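Local structure of iron-regulated outer membrane protein (Neisseria meningitidis, 4B7O) at residues Leu215-Ala228 with Lys239-Ala253. The protein transports iron across the meningococcal outer membrane as a TonB-dependent transporter, probably in the form of a ferric siderophore. Residues are numbered along the deposited sequence; the frame is centred on the assembly and turned at random.
Sequences LFSYNRNDEKEYEA and KTVPYSALDKRSYLA
Strands 215-223 and 246-253 run antiparallel, their axes 4.6 Å apart, with S217, N219, N221 and E223 in hydrogen-bonded pairs with L252, S250, K248 and L246. They are neighbouring staves of the transmembrane β-barrel of a TonB-dependent transporter, and they illustrate how alternating residues give such a wall two faces. One face carries the aromatic side chains of F216, Y218 and Y251. F216 CE1 comes within 3.6 Å of Y251 CD1, the ring planes inclined at 41°, while A253 CB sits at the F216 ring edge.

Further along this face the aromatics give way to charge. R220, its CG anti to the backbone N (chi1 154°), stretches across the strands so that NE reaches D247 OD1 at 2.8 Å, on the syn lone pair. R249 runs alongside R220, their NE atoms 3.7 Å apart, and the D247 carboxylate beside them probably offsets the like charges; K224 NZ bonds D222, extending the network.

The opposite face looks toward the plug: E223 OE1 and K248 NZ form a salt bridge of 2.8 Å, and N101 bonds both groups, while S250 OG bonds D140.

Beyond the strands the two segments meet again. V241 N donates to Y226 O, and V241 CB lies over one face of the Y226 ring, whose OH bonds P731 O. S244 OG bonds V241 O at 2.7 Å and accepts Y226 N at 3.2 Å.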
ATOM      1  N   LEU A 215      24.737  -4.564  -2.380  1.00 35.87           N
ATOM      2  CA  LEU A 215      24.393  -3.362  -3.034  1.00 35.92           C
ATOM      3  C   LEU A 215      24.297  -2.217  -2.043  1.00 31.52           C
ATOM      4  O   LEU A 215      23.833  -2.406  -0.934  1.00 32.80           O
ATOM      5  CB  LEU A 215      23.113  -3.641  -3.815  1.00 34.16           C
ATOM      6  CG  LEU A 215      22.073  -2.627  -4.161  1.00 39.62           C
ATOM      7  CD1 LEU A 215      21.299  -3.208  -5.338  1.00 47.82           C
ATOM      8  CD2 LEU A 215      21.172  -2.462  -2.976  1.00 34.31           C
ATOM      9  N   PHE A 216      24.731  -1.031  -2.444  1.00 30.64           N
ATOM     10  CA  PHE A 216      24.317   0.151  -1.695  1.00 35.39           C
ATOM     11  C   PHE A 216      23.679   1.196  -2.600  1.00 34.89           C
ATOM     12  O   PHE A 216      24.238   1.565  -3.641  1.00 40.98           O
ATOM     13  CB  PHE A 216      25.444   0.729  -0.828  1.00 35.41           C
ATOM     14  CG  PHE A 216      25.066   1.997  -0.148  1.00 41.79           C
ATOM     15  CD1 PHE A 216      24.318   1.968   1.029  1.00 44.92           C
ATOM     16  CD2 PHE A 216      25.395   3.240  -0.715  1.00 41.93           C
ATOM     17  CE1 PHE A 216      23.921   3.163   1.660  1.00 53.15           C
ATOM     18  CE2 PHE A 216      24.999   4.434  -0.101  1.00 44.11           C
ATOM     19  CZ  PHE A 216      24.268   4.400   1.090  1.00 50.24           C
ATOM     20  N   SER A 217      22.522   1.686  -2.195  1.00 35.63           N
ATOM     21  CA  SER A 217      21.792   2.629  -3.029  1.00 35.89           C
ATOM     22  C   SER A 217      21.218   3.847  -2.316  1.00 38.92           C
ATOM     23  O   SER A 217      20.575   3.726  -1.275  1.00 41.18           O
ATOM     24  CB  SER A 217      20.659   1.930  -3.722  1.00 34.00           C
ATOM     25  OG  SER A 217      20.714   2.328  -5.035  1.00 41.33           O
ATOM     26  N   TYR A 218      21.398   5.010  -2.937  1.00 36.99           N
ATOM     27  CA  TYR A 218      20.948   6.254  -2.392  1.00 38.26           C
ATOM     28  C   TYR A 218      20.081   6.994  -3.422  1.00 37.56           C
ATOM     29  O   TYR A 218      20.435   7.046  -4.603  1.00 38.15           O
ATOM     30  CB  TYR A 218      22.173   7.118  -2.052  1.00 42.61           C
ATOM     31  CG  TYR A 218      21.756   8.481  -1.566  1.00 52.10           C
ATOM     32  CD1 TYR A 218      21.176   8.645  -0.289  1.00 53.64           C
ATOM     33  CD2 TYR A 218      21.893   9.600  -2.377  1.00 57.16           C
ATOM     34  CE1 TYR A 218      20.761   9.889   0.161  1.00 55.61           C
ATOM     35  CE2 TYR A 218      21.491  10.858  -1.923  1.00 60.79           C
ATOM     36  CZ  TYR A 218      20.927  10.990  -0.652  1.00 56.22           C
ATOM     37  OH  TYR A 218      20.525  12.230  -0.220  1.00 61.44           O
ATOM     38  N   ASN A 219      19.009   7.628  -2.983  1.00 34.07           N
ATOM     39  CA  ASN A 219      18.160   8.358  -3.910  1.00 35.79           C
ATOM     40  C   ASN A 219      17.529   9.569  -3.257  1.00 36.75           C
ATOM     41  O   ASN A 219      17.015   9.514  -2.130  1.00 34.41           O
ATOM     42  CB  ASN A 219      17.062   7.456  -4.495  1.00 42.30           C
ATOM     43  CG  ASN A 219      16.695   7.844  -5.923  1.00 58.20           C
ATOM     44  OD1 ASN A 219      15.758   8.661  -6.177  1.00 63.08           O
ATOM     45  ND2 ASN A 219      17.452   7.283  -6.884  1.00 51.05           N
ATOM     46  N   ARG A 220      17.542  10.685  -3.952  1.00 33.43           N
ATOM     47  CA  ARG A 220      16.869  11.800  -3.383  1.00 36.20           C
ATOM     48  C   ARG A 220      15.957  12.429  -4.380  1.00 36.62           C
ATOM     49  O   ARG A 220      16.246  12.466  -5.543  1.00 40.43           O
ATOM     50  CB  ARG A 220      17.842  12.787  -2.792  1.00 37.63           C
ATOM     51  CG  ARG A 220      17.292  14.194  -2.743  1.00 45.65           C
ATOM     52  CD  ARG A 220      18.287  15.108  -2.080  1.00 44.24           C
ATOM     53  NE  ARG A 220      17.682  16.293  -1.470  1.00 48.55           N
ATOM     54  CZ  ARG A 220      18.107  17.541  -1.712  1.00 50.79           C
ATOM     55  NH1 ARG A 220      19.111  17.742  -2.572  1.00 43.34           N
ATOM     56  NH2 ARG A 220      17.532  18.587  -1.112  1.00 42.38           N
ATOM     57  N   ASN A 221      14.798  12.867  -3.925  1.00 36.93           N
ATOM     58  CA  ASN A 221      13.890  13.537  -4.804  1.00 39.90           C
ATOM     59  C   ASN A 221      13.344  14.777  -4.126  1.00 39.79           C
ATOM     60  O   ASN A 221      12.607  14.691  -3.136  1.00 37.81           O
ATOM     61  CB  ASN A 221      12.765  12.619  -5.262  1.00 41.96           C
ATOM     62  CG  ASN A 221      11.707  13.360  -6.082  1.00 47.20           C
ATOM     63  OD1 ASN A 221      11.972  14.389  -6.750  1.00 46.99           O
ATOM     64  ND2 ASN A 221      10.491  12.849  -6.031  1.00 48.74           N
ATOM     65  N   ASP A 222      13.742  15.937  -4.632  1.00 37.44           N
ATOM     66  CA  ASP A 222      13.385  17.143  -3.933  1.00 43.06           C
ATOM     67  C   ASP A 222      12.237  17.852  -4.605  1.00 39.68           C
ATOM     68  O   ASP A 222      12.376  18.396  -5.682  1.00 41.61           O
ATOM     69  CB  ASP A 222      14.593  18.055  -3.829  1.00 49.60           C
ATOM     70  CG  ASP A 222      14.308  19.276  -2.987  1.00 59.95           C
ATOM     71  OD1 ASP A 222      13.272  19.275  -2.277  1.00 61.88           O
ATOM     72  OD2 ASP A 222      15.113  20.239  -3.053  1.00 65.21           O
ATOM     73  N   GLU A 223      11.055  17.824  -4.037  1.00 38.17           N
ATOM     74  CA  GLU A 223       9.982  18.399  -4.860  1.00 41.65           C
ATOM     75  C   GLU A 223       9.407  19.663  -4.266  1.00 40.28           C
ATOM     76  O   GLU A 223       9.104  19.693  -3.099  1.00 43.33           O
ATOM     77  CB  GLU A 223       8.863  17.389  -5.103  1.00 43.11           C
ATOM     78  CG  GLU A 223       9.250  16.130  -5.873  1.00 41.95           C
ATOM     79  CD  GLU A 223       8.130  15.094  -5.853  1.00 50.86           C
ATOM     80  OE1 GLU A 223       7.574  14.867  -4.739  1.00 54.05           O
ATOM     81  OE2 GLU A 223       7.790  14.529  -6.935  1.00 50.82           O
ATOM     82  N   LYS A 224       9.252  20.689  -5.086  1.00 42.52           N
ATOM     83  CA  LYS A 224       8.539  21.901  -4.704  1.00 41.22           C
ATOM     84  C   LYS A 224       7.034  21.703  -4.759  1.00 38.63           C
ATOM     85  O   LYS A 224       6.555  20.659  -5.151  1.00 41.06           O
ATOM     86  CB  LYS A 224       8.872  23.068  -5.656  1.00 42.79           C
ATOM     87  CG  LYS A 224      10.298  23.608  -5.582  1.00 46.07           C
ATOM     88  CD  LYS A 224      11.039  23.098  -4.363  1.00 48.99           C
ATOM     89  CE  LYS A 224      12.545  23.177  -4.637  1.00 56.70           C
ATOM     90  NZ  LYS A 224      13.344  22.553  -3.535  1.00 54.46           N
ATOM     91  N   GLU A 225       6.295  22.764  -4.441  1.00 37.70           N
ATOM     92  CA  GLU A 225       4.871  22.701  -4.352  1.00 37.97           C
ATOM     93  C   GLU A 225       4.377  22.644  -5.765  1.00 37.20           C
ATOM     94  O   GLU A 225       4.906  23.322  -6.639  1.00 40.81           O
ATOM     95  CB  GLU A 225       4.334  23.901  -3.621  1.00 40.05           C
ATOM     96  CG  GLU A 225       4.509  23.889  -2.110  1.00 45.62           C
ATOM     97  CD  GLU A 225       3.921  25.166  -1.488  1.00 54.76           C
ATOM     98  OE1 GLU A 225       3.760  26.169  -2.247  1.00 52.27           O
ATOM     99  OE2 GLU A 225       3.587  25.174  -0.265  1.00 55.37           O
ATOM    100  N   TYR A 226       3.430  21.759  -6.019  1.00 35.90           N
ATOM    101  CA  TYR A 226       3.084  21.466  -7.393  1.00 35.14           C
ATOM    102  C   TYR A 226       1.899  22.338  -7.731  1.00 35.51           C
ATOM    103  O   TYR A 226       1.121  22.753  -6.861  1.00 36.19           O
ATOM    104  CB  TYR A 226       2.793  19.939  -7.570  1.00 36.42           C
ATOM    105  CG  TYR A 226       1.523  19.452  -6.836  1.00 35.15           C
ATOM    106  CD1 TYR A 226       0.270  19.616  -7.423  1.00 32.49           C
ATOM    107  CD2 TYR A 226       1.583  18.865  -5.562  1.00 34.31           C
ATOM    108  CE1 TYR A 226      -0.893  19.194  -6.805  1.00 32.81           C
ATOM    109  CE2 TYR A 226       0.406  18.453  -4.904  1.00 34.42           C
ATOM    110  CZ  TYR A 226      -0.837  18.633  -5.545  1.00 36.01           C
ATOM    111  OH  TYR A 226      -2.041  18.292  -4.969  1.00 30.37           O
ATOM    112  N   GLU A 227       1.724  22.629  -8.991  1.00 37.19           N
ATOM    113  CA  GLU A 227       0.481  23.286  -9.314  1.00 44.26           C
ATOM    114  C   GLU A 227      -0.502  22.417 -10.080  1.00 40.05           C
ATOM    115  O   GLU A 227      -0.133  21.633 -10.943  1.00 37.98           O
ATOM    116  CB  GLU A 227       0.698  24.633  -9.987  1.00 47.14           C
ATOM    117  CG  GLU A 227       1.773  24.684 -11.032  1.00 49.86           C
ATOM    118  CD  GLU A 227       1.767  26.039 -11.725  1.00 60.84           C
ATOM    119  OE1 GLU A 227       0.900  26.270 -12.608  1.00 60.43           O
ATOM    120  OE2 GLU A 227       2.609  26.887 -11.369  1.00 58.97           O
ATOM    121  N   ALA A 228      -1.759  22.616  -9.725  1.00 38.69           N
ATOM    122  CA  ALA A 228      -2.882  21.883 -10.204  1.00 39.12           C
ATOM    123  C   ALA A 228      -3.290  22.400 -11.552  1.00 38.36           C
ATOM    124  O   ALA A 228      -2.645  23.292 -12.090  1.00 41.12           O
ATOM    125  CB  ALA A 228      -4.003  21.997  -9.186  1.00 37.26           C
ATOM    126  N   LYS A 239      -1.444  29.150  -8.096  1.00 47.97           N
ATOM    127  CA  LYS A 239      -1.730  27.875  -8.766  1.00 42.93           C
ATOM    128  C   LYS A 239      -1.302  26.700  -7.910  1.00 44.63           C
ATOM    129  O   LYS A 239      -1.853  25.588  -8.022  1.00 43.08           O
ATOM    130  CB  LYS A 239      -0.949  27.781 -10.065  1.00 45.57           C
ATOM    131  CG  LYS A 239      -1.196  28.916 -11.037  1.00 58.42           C
ATOM    132  CD  LYS A 239       0.054  29.245 -11.867  1.00 64.53           C
ATOM    133  CE  LYS A 239      -0.354  29.553 -13.297  1.00 65.82           C
ATOM    134  NZ  LYS A 239      -1.850  29.646 -13.310  1.00 64.03           N
ATOM    135  N   THR A 240      -0.288  26.921  -7.071  1.00 45.57           N
ATOM    136  CA  THR A 240       0.319  25.809  -6.347  1.00 39.56           C
ATOM    137  C   THR A 240      -0.555  25.312  -5.196  1.00 43.31           C
ATOM    138  O   THR A 240      -1.361  26.043  -4.680  1.00 42.11           O
ATOM    139  CB  THR A 240       1.698  26.173  -5.812  1.00 43.77           C
ATOM    140  OG1 THR A 240       1.535  27.219  -4.855  1.00 54.50           O
ATOM    141  CG2 THR A 240       2.636  26.636  -6.912  1.00 38.87           C
ATOM    142  N   VAL A 241      -0.375  24.057  -4.788  1.00 44.16           N
ATOM    143  CA  VAL A 241      -1.096  23.507  -3.663  1.00 37.43           C
ATOM    144  C   VAL A 241      -0.166  23.713  -2.454  1.00 42.18           C
ATOM    145  O   VAL A 241       0.943  23.152  -2.386  1.00 37.02           O
ATOM    146  CB  VAL A 241      -1.400  22.004  -3.919  1.00 38.31           C
ATOM    147  CG1 VAL A 241      -2.042  21.344  -2.707  1.00 36.23           C
ATOM    148  CG2 VAL A 241      -2.267  21.824  -5.165  1.00 36.20           C
ATOM    149  N   PRO A 242      -0.583  24.538  -1.494  1.00 41.67           N
ATOM    150  CA  PRO A 242       0.342  24.898  -0.392  1.00 44.70           C
ATOM    151  C   PRO A 242       0.835  23.708   0.511  1.00 48.22           C
ATOM    152  O   PRO A 242       0.048  22.798   0.852  1.00 43.87           O
ATOM    153  CB  PRO A 242      -0.460  25.905   0.412  1.00 38.22           C
ATOM    154  CG  PRO A 242      -1.407  26.453  -0.580  1.00 39.01           C
ATOM    155  CD  PRO A 242      -1.807  25.326  -1.466  1.00 40.29           C
ATOM    156  N   TYR A 243       2.122  23.736   0.884  1.00 44.05           N
ATOM    157  CA  TYR A 243       2.755  22.690   1.734  1.00 43.42           C
ATOM    158  C   TYR A 243       2.694  21.304   1.110  1.00 41.59           C
ATOM    159  O   TYR A 243       2.444  20.303   1.763  1.00 38.03           O
ATOM    160  CB  TYR A 243       2.162  22.679   3.141  1.00 49.04           C
ATOM    161  CG  TYR A 243       2.108  24.085   3.711  1.00 55.02           C
ATOM    162  CD1 TYR A 243       3.294  24.777   3.999  1.00 55.21           C
ATOM    163  CD2 TYR A 243       0.901  24.730   3.910  1.00 50.79           C
ATOM    164  CE1 TYR A 243       3.272  26.069   4.477  1.00 58.95           C
ATOM    165  CE2 TYR A 243       0.873  26.026   4.395  1.00 58.04           C
ATOM    166  CZ  TYR A 243       2.057  26.690   4.683  1.00 56.65           C
ATOM    167  OH  TYR A 243       2.052  27.990   5.154  1.00 60.03           O
ATOM    168  N   SER A 244       2.967  21.265  -0.171  1.00 39.20           N
ATOM    169  CA  SER A 244       2.909  20.037  -0.894  1.00 37.07           C
ATOM    170  C   SER A 244       4.294  19.646  -1.303  1.00 38.02           C
ATOM    171  O   SER A 244       4.444  18.714  -2.076  1.00 43.29           O
ATOM    172  CB  SER A 244       1.964  20.161  -2.101  1.00 31.76           C
ATOM    173  OG  SER A 244       2.460  21.064  -3.075  1.00 34.77           O
ATOM    174  N   ALA A 245       5.294  20.352  -0.767  1.00 35.36           N
ATOM    175  CA  ALA A 245       6.735  20.124  -1.055  1.00 35.96           C
ATOM    176  C   ALA A 245       7.290  19.057  -0.152  1.00 34.79           C
ATOM    177  O   ALA A 245       7.016  19.045   1.050  1.00 38.72           O
ATOM    178  CB  ALA A 245       7.556  21.428  -0.860  1.00 32.99           C
ATOM    179  N   LEU A 246       8.069  18.142  -0.701  1.00 36.47           N
ATOM    180  CA  LEU A 246       8.739  17.169   0.141  1.00 35.97           C
ATOM    181  C   LEU A 246      10.102  16.889  -0.347  1.00 38.81           C
ATOM    182  O   LEU A 246      10.307  16.681  -1.548  1.00 40.17           O
ATOM    183  CB  LEU A 246       7.969  15.860   0.165  1.00 37.83           C
ATOM    184  CG  LEU A 246       6.766  15.847   1.135  1.00 42.08           C
ATOM    185  CD1 LEU A 246       6.039  14.509   1.006  1.00 45.09           C
ATOM    186  CD2 LEU A 246       7.145  16.120   2.597  1.00 40.82           C
ATOM    187  N   ASP A 247      11.047  16.882   0.579  1.00 38.45           N
ATOM    188  CA  ASP A 247      12.346  16.395   0.268  1.00 41.78           C
ATOM    189  C   ASP A 247      12.450  14.935   0.698  1.00 39.87           C
ATOM    190  O   ASP A 247      12.643  14.651   1.874  1.00 42.45           O
ATOM    191  CB  ASP A 247      13.444  17.197   0.949  1.00 42.55           C
ATOM    192  CG  ASP A 247      14.818  16.783   0.452  1.00 49.47           C
ATOM    193  OD1 ASP A 247      14.959  16.365  -0.707  1.00 63.73           O
ATOM    194  OD2 ASP A 247      15.778  16.845   1.181  1.00 57.44           O
ATOM    195  N   LYS A 248      12.352  14.024  -0.263  1.00 40.25           N
ATOM    196  CA  LYS A 248      12.331  12.567  -0.023  1.00 36.61           C
ATOM    197  C   LYS A 248      13.704  11.974  -0.184  1.00 38.13           C
ATOM    198  O   LYS A 248      14.373  12.179  -1.195  1.00 48.75           O
ATOM    199  CB  LYS A 248      11.428  11.916  -1.047  1.00 33.66           C
ATOM    200  CG  LYS A 248       9.988  12.402  -0.924  1.00 37.74           C
ATOM    201  CD  LYS A 248       9.248  12.017  -2.183  1.00 40.42           C
ATOM    202  CE  LYS A 248       7.780  12.278  -2.050  1.00 40.75           C
ATOM    203  NZ  LYS A 248       7.181  12.380  -3.404  1.00 42.51           N
ATOM    204  N   ARG A 249      14.147  11.243   0.811  1.00 37.20           N
ATOM    205  CA  ARG A 249      15.408  10.535   0.706  1.00 39.17           C
ATOM    206  C   ARG A 249      15.231   9.068   1.010  1.00 37.81           C
ATOM    207  O   ARG A 249      14.525   8.697   1.946  1.00 38.56           O
ATOM    208  CB  ARG A 249      16.405  11.120   1.671  1.00 39.95           C
ATOM    209  CG  ARG A 249      16.793  12.488   1.185  1.00 51.50           C
ATOM    210  CD  ARG A 249      17.478  13.295   2.247  1.00 48.11           C
ATOM    211  NE  ARG A 249      17.386  14.704   1.897  1.00 50.40           N
ATOM    212  CZ  ARG A 249      17.980  15.630   2.623  1.00 50.49           C
ATOM    213  NH1 ARG A 249      18.698  15.256   3.683  1.00 53.55           N
ATOM    214  NH2 ARG A 249      17.867  16.900   2.301  1.00 46.97           N
ATOM    215  N   SER A 250      15.862   8.228   0.224  1.00 31.37           N
ATOM    216  CA  SER A 250      15.844   6.839   0.539  1.00 34.54           C
ATOM    217  C   SER A 250      17.200   6.263   0.284  1.00 33.60           C
ATOM    218  O   SER A 250      17.902   6.720  -0.613  1.00 34.56           O
ATOM    219  CB  SER A 250      14.775   6.126  -0.273  1.00 33.87           C
ATOM    220  OG  SER A 250      15.019   6.265  -1.655  1.00 32.08           O
ATOM    221  N   TYR A 251      17.595   5.302   1.107  1.00 34.43           N
ATOM    222  CA  TYR A 251      18.737   4.492   0.770  1.00 34.55           C
ATOM    223  C   TYR A 251      18.494   3.027   1.121  1.00 33.10           C
ATOM    224  O   TYR A 251      17.595   2.691   1.883  1.00 33.67           O
ATOM    225  CB  TYR A 251      20.004   5.082   1.367  1.00 36.36           C
ATOM    226  CG  TYR A 251      20.172   4.811   2.802  1.00 39.17           C
ATOM    227  CD1 TYR A 251      20.768   3.621   3.228  1.00 43.04           C
ATOM    228  CD2 TYR A 251      19.798   5.743   3.745  1.00 40.40           C
ATOM    229  CE1 TYR A 251      20.926   3.346   4.557  1.00 44.74           C
ATOM    230  CE2 TYR A 251      19.977   5.493   5.075  1.00 43.74           C
ATOM    231  CZ  TYR A 251      20.536   4.285   5.474  1.00 49.21           C
ATOM    232  OH  TYR A 251      20.689   3.989   6.813  1.00 53.69           O
ATOM    233  N   LEU A 252      19.263   2.151   0.507  1.00 33.98           N
ATOM    234  CA  LEU A 252      19.119   0.730   0.735  1.00 35.40           C
ATOM    235  C   LEU A 252      20.503   0.142   0.810  1.00 33.87           C
ATOM    236  O   LEU A 252      21.320   0.366  -0.104  1.00 37.20           O
ATOM    237  CB  LEU A 252      18.349   0.099  -0.417  1.00 32.61           C
ATOM    238  CG  LEU A 252      18.212  -1.420  -0.458  1.00 34.26           C
ATOM    239  CD1 LEU A 252      17.529  -2.038   0.763  1.00 28.10           C
ATOM    240  CD2 LEU A 252      17.458  -1.783  -1.730  1.00 31.52           C
ATOM    241  N   ALA A 253      20.784  -0.573   1.892  1.00 29.89           N
ATOM    242  CA  ALA A 253      22.016  -1.372   1.921  1.00 33.11           C
ATOM    243  C   ALA A 253      21.660  -2.862   2.052  1.00 33.30           C
ATOM    244  O   ALA A 253      20.802  -3.268   2.890  1.00 29.22           O
ATOM    245  CB  ALA A 253      22.933  -0.940   3.040  1.00 31.20           C
TER